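Local structure of WbmS, polysaccharide deacetylase involved in O-antigen biosynthesis (3HFT) at residues T42-W47 with G90-F95; Q131-L136 with R164-D169; E227-R230 with D234-R237; D194-Y197 with I202-L205; D179-A182 with D186-F189. The protein probably removes acetyl groups from a carbohydrate during O-antigen biosynthesis, as a zinc-binding member of the polysaccharide deacetylase family. One frame throughout, in Å; residues are numbered along the deposited sequence. Where two conformers were deposited one is given.

Contact 1 (T42-W47 with G90-F95); sequences TFDIDW and GVHPNF. With EDO (1,2-ethanediol), chain D.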
# COMPACT_ATOMS: atom_id res chain seq x y z
N THR A 42 1.92 -17.71 -2.66
CA THR A 42 1.12 -17.40 -1.49
C THR A 42 -0.36 -17.68 -1.81
O THR A 42 -0.81 -17.48 -2.94
CB THR A 42 1.33 -15.94 -0.99
OG1 THR A 42 0.75 -15.01 -1.91
CG2 THR A 42 2.83 -15.62 -0.75
N PHE A 43 -1.07 -18.15 -0.79
CA PHE A 43 -2.46 -18.53 -0.92
C PHE A 43 -3.32 -17.85 0.13
O PHE A 43 -3.13 -18.06 1.30
CB PHE A 43 -2.55 -20.05 -0.80
CG PHE A 43 -1.81 -20.75 -1.91
CD1 PHE A 43 -2.46 -21.03 -3.11
CD2 PHE A 43 -0.48 -21.08 -1.78
CE1 PHE A 43 -1.77 -21.60 -4.16
CE2 PHE A 43 0.22 -21.66 -2.80
CZ PHE A 43 -0.42 -21.92 -4.00
N ASP A 44 -4.22 -17.00 -0.32
CA ASP A 44 -5.23 -16.36 0.51
C ASP A 44 -6.44 -17.33 0.51
O ASP A 44 -7.13 -17.52 -0.51
CB ASP A 44 -5.66 -15.03 -0.08
CG ASP A 44 -4.58 -13.96 0.02
OD1 ASP A 44 -3.55 -14.17 0.69
OD2 ASP A 44 -4.78 -12.88 -0.58
N ILE A 45 -6.65 -17.97 1.64
CA ILE A 45 -7.62 -19.08 1.73
C ILE A 45 -9.05 -18.59 1.46
O ILE A 45 -9.83 -19.28 0.83
CB ILE A 45 -7.40 -19.86 3.04
CG1 ILE A 45 -6.01 -20.56 3.00
CG2 ILE A 45 -8.55 -20.91 3.29
CD1 ILE A 45 -5.62 -21.33 4.30
N ASP A 46 -9.38 -17.38 1.91
CA ASP A 46 -10.68 -16.75 1.68
C ASP A 46 -11.88 -17.66 1.92
O ASP A 46 -12.78 -17.77 1.07
CB ASP A 46 -10.75 -16.12 0.28
CG ASP A 46 -9.98 -14.83 0.20
OD1 ASP A 46 -9.11 -14.64 1.08
OD2 ASP A 46 -10.22 -14.02 -0.72
N TRP A 47 -11.91 -18.29 3.08
CA TRP A 47 -13.06 -19.07 3.52
C TRP A 47 -13.45 -20.23 2.60
O TRP A 47 -14.59 -20.68 2.62
CB TRP A 47 -14.28 -18.16 3.79
CG TRP A 47 -13.95 -17.09 4.80
CD1 TRP A 47 -13.99 -17.21 6.16
CD2 TRP A 47 -13.44 -15.77 4.53
NE1 TRP A 47 -13.56 -16.06 6.75
CE2 TRP A 47 -13.22 -15.15 5.78
CE3 TRP A 47 -13.14 -15.06 3.36
CZ2 TRP A 47 -12.73 -13.85 5.90
CZ3 TRP A 47 -12.66 -13.75 3.49
CH2 TRP A 47 -12.46 -13.17 4.75
N GLY A 90 0.32 -18.35 7.79
CA GLY A 90 0.16 -16.98 8.23
C GLY A 90 -1.32 -16.69 8.40
O GLY A 90 -2.17 -17.62 8.35
N VAL A 91 -1.65 -15.43 8.64
CA VAL A 91 -3.04 -15.01 8.89
C VAL A 91 -3.58 -14.05 7.85
O VAL A 91 -2.83 -13.28 7.24
CB VAL A 91 -3.19 -14.42 10.35
CG1 VAL A 91 -3.06 -15.53 11.36
CG2 VAL A 91 -2.16 -13.29 10.60
N HIS A 92 -4.90 -14.14 7.65
CA HIS A 92 -5.65 -13.32 6.73
C HIS A 92 -6.84 -12.67 7.45
O HIS A 92 -8.00 -13.04 7.26
CB HIS A 92 -6.12 -14.20 5.56
CG HIS A 92 -6.42 -13.44 4.30
ND1 HIS A 92 -5.49 -12.67 3.64
CD2 HIS A 92 -7.55 -13.41 3.54
CE1 HIS A 92 -6.04 -12.17 2.55
NE2 HIS A 92 -7.29 -12.60 2.47
N PRO A 93 -6.55 -11.67 8.28
CA PRO A 93 -7.58 -10.98 9.06
C PRO A 93 -8.52 -10.19 8.14
O PRO A 93 -8.08 -9.67 7.10
CB PRO A 93 -6.76 -10.02 9.93
CG PRO A 93 -5.56 -9.74 9.15
CD PRO A 93 -5.22 -11.07 8.51
N ASN A 94 -9.79 -10.12 8.53
CA ASN A 94 -10.80 -9.41 7.77
C ASN A 94 -11.32 -8.18 8.48
O ASN A 94 -12.16 -8.29 9.41
CB ASN A 94 -11.97 -10.33 7.50
CG ASN A 94 -13.02 -9.67 6.62
OD1 ASN A 94 -12.76 -8.67 5.93
ND2 ASN A 94 -14.20 -10.25 6.61
N PHE A 95 -10.83 -7.02 8.05
CA PHE A 95 -11.23 -5.76 8.65
C PHE A 95 -12.30 -5.03 7.86
O PHE A 95 -12.71 -3.94 8.26
CB PHE A 95 -10.02 -4.83 8.81
CG PHE A 95 -8.85 -5.42 9.56
CD1 PHE A 95 -8.97 -5.81 10.89
CD2 PHE A 95 -7.60 -5.53 8.94
CE1 PHE A 95 -7.87 -6.34 11.59
CE2 PHE A 95 -6.50 -6.04 9.64
CZ PHE A 95 -6.63 -6.45 10.96
C1 EDO D . -12.40 -13.57 -4.88
O1 EDO D . -11.82 -13.36 -6.17
C2 EDO D . -11.66 -14.69 -4.15
O2 EDO D . -11.81 -14.57 -2.73
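D46 and H92 come together over a metal ion. D46 OD1 and H92 NE2 lie 3.1 Å apart, yet no hydrogen bond joins them, because both atoms bind the same zinc; H127 is the third residue of the site. The carboxylate and imidazole planes are inclined by 30°. H92 holds CG anti to its backbone N (chi1 -157°), which swings the ring across toward 42-47 and lets NE2 reach the metal. The other oxygen of D46 has a different partner: OD2 accepts a hydrogen bond of 2.6 Å from O2 of an ethanediol molecule.

D44 packs on the H92 ring. Its CB sits over one face, displaced toward the rim, a CH-pi contact 4.1 Å from the centroid, and its carboxylate lies close by, D44 CG 3.4 Å from H92 CE1. The polar end of D44 is engaged by R125 through a salt bridge at OD1.

Further out, W47 and N94 cross at about a right angle, W47 CH2 standing 3.9 Å from N94 ND2. N94 CB meets the indole at its edge, while N94 OD1 accepts a hydrogen bond from the backbone N of N96.

D46 and H92, just beyond the ends of strands 39-44 and 87-91, form with H127 an Asp-His-His zinc site, as in other polysaccharide deacetylases; an ethanediol, probably from the crystallisation liquor, bonded to a zinc-ligand carboxylate would be consistent with a pocket open to hydroxyl groups.

Contact 2 (Q131-L136 with R164-D169); sequences QATSIL and RHWTGD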
# COMPACT_ATOMS: atom_id res chain seq x y z
N GLN A 131 -5.17 -1.87 5.16
CA GLN A 131 -3.92 -1.53 5.84
C GLN A 131 -3.96 -0.06 6.23
O GLN A 131 -4.79 0.72 5.72
CB GLN A 131 -2.74 -1.83 4.93
CG GLN A 131 -2.82 -1.12 3.60
CD GLN A 131 -1.94 -1.75 2.54
OE1 GLN A 131 -0.73 -1.52 2.50
NE2 GLN A 131 -2.56 -2.55 1.64
N ALA A 132 -3.09 0.30 7.19
CA ALA A 132 -2.98 1.64 7.72
C ALA A 132 -1.73 1.62 8.60
O ALA A 132 -1.29 0.57 9.06
CB ALA A 132 -4.23 1.98 8.63
N THR A 133 -1.20 2.79 8.87
CA THR A 133 -0.09 2.88 9.80
C THR A 133 -0.41 2.23 11.15
O THR A 133 0.44 1.51 11.69
CB THR A 133 0.38 4.32 9.93
OG1 THR A 133 0.90 4.74 8.65
CG2 THR A 133 1.49 4.45 11.03
N SER A 134 -1.60 2.46 11.72
CA SER A 134 -1.89 1.87 13.03
C SER A 134 -2.04 0.35 12.92
O SER A 134 -1.66 -0.39 13.82
CB SER A 134 -3.17 2.45 13.61
OG SER A 134 -4.24 2.11 12.78
N ILE A 135 -2.57 -0.12 11.79
CA ILE A 135 -2.71 -1.56 11.56
C ILE A 135 -1.32 -2.21 11.56
O ILE A 135 -1.09 -3.19 12.26
CB ILE A 135 -3.51 -1.88 10.28
CG1 ILE A 135 -4.97 -1.45 10.46
CG2 ILE A 135 -3.42 -3.37 9.95
CD1 ILE A 135 -5.83 -1.60 9.19
N LEU A 136 -0.38 -1.65 10.79
CA LEU A 136 0.99 -2.18 10.77
C LEU A 136 1.63 -2.07 12.16
O LEU A 136 2.35 -2.97 12.55
CB LEU A 136 1.85 -1.50 9.73
CG LEU A 136 1.87 -2.19 8.35
CD1 LEU A 136 0.47 -2.36 7.79
CD2 LEU A 136 2.78 -1.44 7.41
N ARG A 164 12.54 -2.57 4.78
CA ARG A 164 12.28 -2.44 6.20
C ARG A 164 11.19 -1.41 6.46
O ARG A 164 11.29 -0.27 5.99
CB ARG A 164 13.51 -1.97 6.95
CG ARG A 164 14.64 -2.93 6.92
CD ARG A 164 15.88 -2.29 7.48
NE ARG A 164 17.08 -2.84 6.83
CZ ARG A 164 17.78 -3.89 7.27
NH1 ARG A 164 17.43 -4.55 8.38
NH2 ARG A 164 18.85 -4.28 6.57
N HIS A 165 10.20 -1.78 7.27
CA HIS A 165 9.20 -0.82 7.73
C HIS A 165 9.79 0.00 8.88
O HIS A 165 10.74 -0.44 9.53
CB HIS A 165 7.94 -1.54 8.17
CG HIS A 165 6.79 -0.62 8.44
ND1 HIS A 165 6.39 0.33 7.54
CD2 HIS A 165 5.96 -0.52 9.50
CE1 HIS A 165 5.38 1.01 8.04
NE2 HIS A 165 5.10 0.52 9.23
N TRP A 166 9.23 1.18 9.15
CA TRP A 166 9.77 2.06 10.18
C TRP A 166 9.45 1.65 11.62
O TRP A 166 9.97 2.30 12.54
CB TRP A 166 9.34 3.51 9.96
CG TRP A 166 7.86 3.77 9.99
CD1 TRP A 166 7.07 3.87 11.09
CD2 TRP A 166 7.00 3.97 8.86
NE1 TRP A 166 5.77 4.10 10.72
CE2 TRP A 166 5.70 4.18 9.35
CE3 TRP A 166 7.19 3.98 7.48
CZ2 TRP A 166 4.61 4.41 8.52
CZ3 TRP A 166 6.11 4.22 6.66
CH2 TRP A 166 4.83 4.41 7.17
N THR A 167 8.60 0.65 11.83
CA THR A 167 8.31 0.14 13.17
C THR A 167 8.21 -1.37 13.19
O THR A 167 7.96 -2.01 12.17
CB THR A 167 6.95 0.64 13.75
OG1 THR A 167 5.87 0.14 12.96
CG2 THR A 167 6.86 2.16 13.85
N GLY A 168 8.39 -1.93 14.39
CA GLY A 168 8.24 -3.37 14.65
C GLY A 168 9.32 -4.29 14.07
O GLY A 168 9.14 -5.49 14.08
N ASP A 169 10.45 -3.75 13.60
CA ASP A 169 11.38 -4.56 12.80
C ASP A 169 10.63 -5.34 11.68
O ASP A 169 11.08 -6.38 11.23
CB ASP A 169 12.16 -5.58 13.65
O HOH W 1 3.28 1.50 11.10
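T133, at the start of helix 133-141, meets W166 with its hydroxyl: OG1 lies 3.7 Å from W166 CZ2, at the edge of the indole and near its plane, the two side chains crossing at about a right angle. CG2 of the same threonine is next to that carbon as well. The polar partners of the hydroxyl lie outside the two segments: an unidentified ligand and, weakly, S128 O of the second subunit. From the backbone of T133 a bridge runs to the other segment: a water donates to T133 O (2.9 Å) and is hydrogen-bonded to H165 NE2 (2.8 Å), sitting at the edge of the imidazole in its plane.

The segment presents the first turn of a helix, with A132 as N-cap and L136 N bonded back to A132 O, to the connection between strands 163-164 and 171-172, an antiparallel pair at one margin of the small mixed sheet. This side of the protein also faces the second subunit, whose L184 packs on W166 and whose Y185 hydroxyl bonds R164 O.

One turn on, L136 lays CD2 over a face of H165, a CH-pi contact 3.7 Å from the ring centroid and 19° off its normal. W166 takes the opposite face. Its CG lies between its own backbone N and carbonyl carbon (chi1 61°), folding the indole back over its neighbour and leaving H165 CE1 3.2 Å above the indole plane, over its centre.

Contact 3 (E227-R230 with D234-R237); sequences EVHR and DLIR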
# COMPACT_ATOMS: atom_id res chain seq x y z
N GLU A 227 -23.64 -20.08 -5.76
CA GLU A 227 -24.42 -21.00 -4.96
C GLU A 227 -23.83 -22.41 -4.85
O GLU A 227 -24.31 -23.20 -4.05
CB GLU A 227 -25.84 -21.09 -5.50
CG GLU A 227 -26.56 -19.75 -5.45
CD GLU A 227 -26.53 -19.15 -4.06
OE1 GLU A 227 -27.21 -19.72 -3.16
OE2 GLU A 227 -25.83 -18.13 -3.85
N VAL A 228 -22.77 -22.68 -5.62
CA VAL A 228 -22.19 -24.01 -5.70
C VAL A 228 -20.81 -24.09 -5.06
O VAL A 228 -20.26 -25.18 -4.95
CB VAL A 228 -22.09 -24.44 -7.18
CG1 VAL A 228 -21.85 -25.94 -7.30
CG2 VAL A 228 -23.36 -24.05 -7.92
N HIS A 229 -20.27 -22.96 -4.60
CA HIS A 229 -18.88 -22.89 -4.10
C HIS A 229 -18.56 -23.81 -2.94
O HIS A 229 -17.39 -24.08 -2.68
CB HIS A 229 -18.43 -21.46 -3.75
CG HIS A 229 -18.38 -20.54 -4.93
ND1 HIS A 229 -18.25 -19.17 -4.80
CD2 HIS A 229 -18.49 -20.78 -6.26
CE1 HIS A 229 -18.26 -18.62 -6.00
NE2 HIS A 229 -18.43 -19.58 -6.91
N ARG A 230 -19.58 -24.29 -2.24
CA ARG A 230 -19.34 -25.22 -1.15
C ARG A 230 -20.00 -26.57 -1.43
O ARG A 230 -20.16 -27.36 -0.51
CB ARG A 230 -19.87 -24.61 0.15
CG ARG A 230 -19.43 -23.15 0.34
CD ARG A 230 -19.81 -22.61 1.70
NE ARG A 230 -19.00 -23.27 2.71
CZ ARG A 230 -17.81 -22.84 3.12
NH1 ARG A 230 -17.29 -21.73 2.67
NH2 ARG A 230 -17.16 -23.54 4.02
N ASP A 234 -21.26 -30.71 -7.23
CA ASP A 234 -21.50 -29.90 -8.41
C ASP A 234 -20.36 -28.95 -8.81
O ASP A 234 -20.26 -28.57 -9.97
CB ASP A 234 -22.73 -29.03 -8.18
CG ASP A 234 -24.04 -29.79 -8.27
OD1 ASP A 234 -24.03 -31.06 -8.36
OD2 ASP A 234 -25.08 -29.07 -8.24
N LEU A 235 -19.54 -28.52 -7.86
CA LEU A 235 -18.57 -27.47 -8.19
C LEU A 235 -17.61 -27.86 -9.30
O LEU A 235 -17.23 -27.01 -10.12
CB LEU A 235 -17.79 -27.01 -6.94
CG LEU A 235 -16.91 -25.76 -7.14
CD1 LEU A 235 -17.73 -24.57 -7.68
CD2 LEU A 235 -16.12 -25.36 -5.86
N ILE A 236 -17.21 -29.13 -9.33
CA ILE A 236 -16.24 -29.60 -10.32
C ILE A 236 -16.77 -29.39 -11.78
O ILE A 236 -15.97 -29.21 -12.72
CB ILE A 236 -15.91 -31.11 -10.08
CG1 ILE A 236 -14.81 -31.60 -11.03
CG2 ILE A 236 -17.14 -31.98 -10.23
CD1 ILE A 236 -13.56 -30.84 -10.88
N ARG A 237 -18.10 -29.39 -11.93
CA ARG A 237 -18.73 -29.20 -13.25
C ARG A 237 -18.48 -27.78 -13.79
O ARG A 237 -18.54 -27.55 -14.98
CB ARG A 237 -20.23 -29.47 -13.18
CG ARG A 237 -20.60 -30.92 -12.85
CD ARG A 237 -22.04 -31.14 -12.91
NE ARG A 237 -22.55 -30.91 -14.26
CZ ARG A 237 -23.84 -30.70 -14.53
NH1 ARG A 237 -24.75 -30.78 -13.58
NH2 ARG A 237 -24.23 -30.45 -15.76
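L235 reaches over the backbone of V228 and H229 with both branches. Its CG is anti to the backbone N (chi1 -170°), so the side chain extends from the 3-10 turn toward 227-230, and a chi2 of 56° splits the methyls between two peptide groups. CD1 lies 3.8 Å from V228 O, and CD2 lies 3.7 Å from H229 O.

H229 starts away from the other segment, with CG beside its own backbone N (chi1 -64°). Even so, the ring offers its edge to the leucine, CD2 standing 4.1 Å from L235 CD1. The polar edge is turned to S225, whose hydroxyl is hydrogen-bonded to NE2, and the ring stacks on Y222.

V228 was modelled in two conformers, which leaves its part less certain. In the one described, CG1 is anti to the backbone N and approaches D234 CB; V228 CG1 also lies 4.2 Å from L235 CB. D234 O meanwhile accepts the bond from R237 N that closes the turn.

Both segments belong to the long connection between helices 219-224 and 245-256, and L235 packs from it onto I210, Y213 and M214 of helix 209-214 and onto F51 and V52 of helix 50-63.

Contact 4 (D194-Y197 with I202-L205); sequences DYWY and INVL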
# COMPACT_ATOMS: atom_id res chain seq x y z
N ASP A 194 7.06 -16.94 -18.36
CA ASP A 194 6.71 -16.27 -17.13
C ASP A 194 6.89 -14.77 -17.32
O ASP A 194 7.90 -14.19 -16.90
CB ASP A 194 7.59 -16.81 -16.02
CG ASP A 194 7.29 -18.28 -15.68
OD1 ASP A 194 6.15 -18.75 -15.90
OD2 ASP A 194 8.21 -18.97 -15.17
N TYR A 195 5.89 -14.15 -17.92
CA TYR A 195 5.95 -12.72 -18.28
C TYR A 195 6.19 -11.77 -17.11
O TYR A 195 6.75 -10.69 -17.26
CB TYR A 195 4.67 -12.32 -19.03
CG TYR A 195 3.35 -12.61 -18.34
CD1 TYR A 195 2.88 -11.80 -17.33
CD2 TYR A 195 2.52 -13.64 -18.78
CE1 TYR A 195 1.66 -12.04 -16.70
CE2 TYR A 195 1.30 -13.88 -18.18
CZ TYR A 195 0.87 -13.06 -17.12
OH TYR A 195 -0.35 -13.29 -16.50
N TRP A 196 5.76 -12.20 -15.93
CA TRP A 196 5.83 -11.41 -14.72
C TRP A 196 7.17 -11.50 -13.99
O TRP A 196 7.43 -10.70 -13.06
CB TRP A 196 4.71 -11.90 -13.76
CG TRP A 196 4.65 -13.38 -13.72
CD1 TRP A 196 3.87 -14.19 -14.47
CD2 TRP A 196 5.48 -14.25 -12.93
NE1 TRP A 196 4.16 -15.51 -14.21
CE2 TRP A 196 5.12 -15.57 -13.24
CE3 TRP A 196 6.48 -14.03 -11.98
CZ2 TRP A 196 5.77 -16.68 -12.68
CZ3 TRP A 196 7.11 -15.12 -11.42
CH2 TRP A 196 6.74 -16.43 -11.76
N TYR A 197 8.01 -12.47 -14.39
CA TYR A 197 9.21 -12.83 -13.65
C TYR A 197 10.30 -11.77 -13.67
O TYR A 197 10.69 -11.27 -14.72
CB TYR A 197 9.78 -14.17 -14.19
CG TYR A 197 10.99 -14.65 -13.40
CD1 TYR A 197 10.86 -15.06 -12.07
CD2 TYR A 197 12.25 -14.66 -13.98
CE1 TYR A 197 12.00 -15.50 -11.34
CE2 TYR A 197 13.38 -15.10 -13.26
CZ TYR A 197 13.24 -15.50 -11.94
OH TYR A 197 14.36 -15.91 -11.25
N ILE A 202 12.04 -9.54 -6.27
CA ILE A 202 11.26 -10.53 -5.55
C ILE A 202 9.97 -10.83 -6.30
O ILE A 202 9.32 -9.92 -6.79
CB ILE A 202 10.99 -10.06 -4.09
CG1 ILE A 202 10.50 -11.26 -3.26
CG2 ILE A 202 10.02 -8.86 -4.03
CD1 ILE A 202 10.29 -10.91 -1.82
N ASN A 203 9.58 -12.11 -6.40
CA ASN A 203 8.40 -12.53 -7.15
C ASN A 203 7.35 -13.22 -6.28
O ASN A 203 7.44 -14.45 -6.05
CB ASN A 203 8.83 -13.49 -8.26
CG ASN A 203 9.84 -12.88 -9.21
OD1 ASN A 203 9.45 -12.26 -10.22
ND2 ASN A 203 11.14 -13.12 -8.95
N VAL A 204 6.42 -12.46 -5.74
CA VAL A 204 5.38 -13.00 -4.88
C VAL A 204 4.08 -13.03 -5.68
O VAL A 204 3.69 -12.02 -6.32
CB VAL A 204 5.22 -12.18 -3.57
CG1 VAL A 204 4.22 -12.86 -2.63
CG2 VAL A 204 6.57 -11.95 -2.87
N LEU A 205 3.44 -14.20 -5.71
CA LEU A 205 2.17 -14.38 -6.41
C LEU A 205 1.13 -14.80 -5.40
O LEU A 205 1.45 -15.51 -4.43
CB LEU A 205 2.29 -15.42 -7.53
CG LEU A 205 3.24 -15.11 -8.69
CD1 LEU A 205 4.67 -15.63 -8.40
CD2 LEU A 205 2.77 -15.73 -9.99
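N203 lays its side chain against both W196 and Y197. CB, the first atom out, lies 3.9 Å from W196 CZ3. With CG beside the backbone N (chi1 -58°), the amide is carried toward Y197, and CG comes 3.7 Å from Y197 CD1. At the tip the two polar atoms part. OD1 lies near the backbone of Y197, 3.5 Å from its CA, as well as at the rim of the W196 indole; its hydrogen bond comes from Q198 N. N203 ND2 passes 3.5 Å from Y197 CE1. The same nitrogen donates to R38 O. The amide plane is only 16° from that of the phenol ring but 68° from that of the indole, so the two aromatic groups meet it in quite different attitudes.

N203 opens strand 203-207, which runs parallel to strand 39-44 in the five-stranded sheet; D194-Y197, by contrast, forms a type I beta turn closed by Y197 N to D194 O at 3.0 Å, in the connection leading to that strand.

Two residues along, L205 points to the same side and supplies the apolar half of the contact. Its CD2 lies over the centre of the six-membered ring of W196, a CH-pi contact of 4.1 Å, and CD1 is 3.9 Å from W196 CZ3. The other face of the indole is lined by D194 CB and Y197 CB. F248 and L252 of helix 245-256 pack against both W196 and L205.

Contact 5 (D179-A182 with D186-F189); sequences DDVA and DWEF. With EDO (1,2-ethanediol), chain D; EDO (1,2-ethanediol), chain G.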
# COMPACT_ATOMS: atom_id res chain seq x y z
N ASP A 179 -4.50 -13.90 -8.92
CA ASP A 179 -5.44 -14.53 -9.87
C ASP A 179 -6.65 -13.69 -10.21
O ASP A 179 -6.94 -13.47 -11.41
CB ASP A 179 -5.79 -16.01 -9.53
CG ASP A 179 -6.28 -16.22 -8.09
OD1 ASP A 179 -6.62 -15.25 -7.41
OD2 ASP A 179 -6.34 -17.40 -7.66
N ASP A 180 -7.38 -13.23 -9.20
CA ASP A 180 -8.55 -12.40 -9.49
C ASP A 180 -8.16 -11.05 -10.08
O ASP A 180 -8.85 -10.53 -10.97
CB ASP A 180 -9.50 -12.28 -8.29
CG ASP A 180 -8.83 -11.83 -7.03
OD1 ASP A 180 -7.60 -11.67 -6.97
OD2 ASP A 180 -9.56 -11.68 -6.03
N VAL A 181 -7.01 -10.51 -9.67
CA VAL A 181 -6.48 -9.27 -10.27
C VAL A 181 -6.08 -9.44 -11.74
O VAL A 181 -6.26 -8.53 -12.56
CB VAL A 181 -5.32 -8.70 -9.41
CG1 VAL A 181 -4.69 -7.49 -10.07
CG2 VAL A 181 -5.86 -8.32 -8.03
N ALA A 182 -5.61 -10.64 -12.09
CA ALA A 182 -5.26 -10.94 -13.46
C ALA A 182 -6.53 -10.86 -14.30
O ALA A 182 -6.52 -10.36 -15.44
CB ALA A 182 -4.63 -12.31 -13.55
N ASP A 186 -7.08 -8.16 -17.23
CA ASP A 186 -6.99 -8.93 -18.47
C ASP A 186 -5.58 -9.42 -18.78
O ASP A 186 -5.15 -9.41 -19.92
CB ASP A 186 -7.54 -8.11 -19.65
CG ASP A 186 -8.14 -8.98 -20.72
OD1 ASP A 186 -8.42 -10.17 -20.43
OD2 ASP A 186 -8.30 -8.47 -21.85
N TRP A 187 -4.84 -9.84 -17.75
CA TRP A 187 -3.56 -10.50 -17.94
C TRP A 187 -3.79 -11.91 -18.45
O TRP A 187 -4.84 -12.49 -18.21
CB TRP A 187 -2.82 -10.57 -16.63
CG TRP A 187 -2.42 -9.22 -16.13
CD1 TRP A 187 -2.21 -8.10 -16.86
CD2 TRP A 187 -2.09 -8.90 -14.78
NE1 TRP A 187 -1.80 -7.06 -16.04
CE2 TRP A 187 -1.72 -7.53 -14.76
CE3 TRP A 187 -2.06 -9.62 -13.60
CZ2 TRP A 187 -1.35 -6.89 -13.60
CZ3 TRP A 187 -1.69 -8.96 -12.44
CH2 TRP A 187 -1.35 -7.62 -12.45
N GLU A 188 -2.81 -12.46 -19.16
CA GLU A 188 -2.92 -13.77 -19.80
C GLU A 188 -2.70 -14.94 -18.86
O GLU A 188 -1.80 -14.90 -18.01
CB GLU A 188 -1.90 -13.88 -20.91
CG GLU A 188 -2.01 -12.79 -21.98
CD GLU A 188 -0.92 -12.89 -23.08
OE1 GLU A 188 -0.13 -13.87 -23.09
OE2 GLU A 188 -0.86 -11.97 -23.93
N PHE A 189 -3.50 -15.99 -19.02
CA PHE A 189 -3.36 -17.23 -18.27
C PHE A 189 -2.64 -18.30 -19.07
O PHE A 189 -2.20 -19.29 -18.50
CB PHE A 189 -4.72 -17.78 -17.81
CG PHE A 189 -5.37 -16.95 -16.75
CD1 PHE A 189 -4.90 -16.99 -15.45
CD2 PHE A 189 -6.41 -16.10 -17.06
CE1 PHE A 189 -5.47 -16.21 -14.48
CE2 PHE A 189 -6.96 -15.30 -16.08
CZ PHE A 189 -6.51 -15.38 -14.80
C1 EDO D . -12.40 -13.57 -4.88
O1 EDO D . -11.82 -13.36 -6.17
C2 EDO D . -11.66 -14.69 -4.15
O2 EDO D . -11.81 -14.57 -2.73
C1 EDO G . -1.38 -2.37 -14.41
O1 EDO G . -0.11 -1.76 -14.31
C2 EDO G . -1.73 -2.39 -15.90
O2 EDO G . -1.76 -3.74 -16.36
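A182 O takes the hydrogen bond that joins the two segments: W187 N donates to it at 2.9 Å, with an N-H...O angle of 144° and the donor tilted slightly from the carbonyl plane.

Apolar contacts surround this bond. W187 lays its indole against the helix backbone, CE3 only 3.5 Å from A182 CA and close to A182 CB too, and the six-membered end runs alongside V181, whose CG1 is 4.1 Å from W187 CZ3. V181 O lies over a face of the indole. F189 reaches A182 from another direction: its CZ is 3.8 Å from A182 CB, and D179 O sits at the edge of the phenyl ring in its plane. The small methyl of A182 thus touches both aromatic rings.

The polar groups of the side chains find partners outside the two segments. W187 NE1 is hydrogen-bonded to D155 OD2, with a weak second bond of 3.3 Å to O2 of an ethanediol. At the start of the helix, D180 OD2 accepts a 2.8 Å bond from O1 of a different ethanediol, which also binds D46 and H211, while D179 OD1 is bonded to H208. W166 of the second subunit packs on V181.

The chain leaves helix 179-185 at D186, whose positive phi of 61° turns the backbone so that W187 N can point back at A182 O: a Schellman motif ending the helix, with W187 and F189 beyond it folded back along the short helix.

From the N terminus the five contacts close one after another; none nests in or crosses another. Contact 1 shuts the longest loop, bringing the ends of strands 39-44 and 87-91 together at the zinc. Contact 2 follows, setting the start of helix 133-141 against the loop between strands 163-164 and 171-172 of the small mixed sheet, and touches contact 1 where I135 packs on F95. Contact 5 then finishes helix 179-185, and contact 4 leads into strand 203-207; Y195 OH and E188 O join these two. Through T42 OG1 and L205 O, contact 4 meets contact 1 in the central sheet. Contact 3 comes last, an outlying turn tied to contact 1 by R230 NH1 and W47 O.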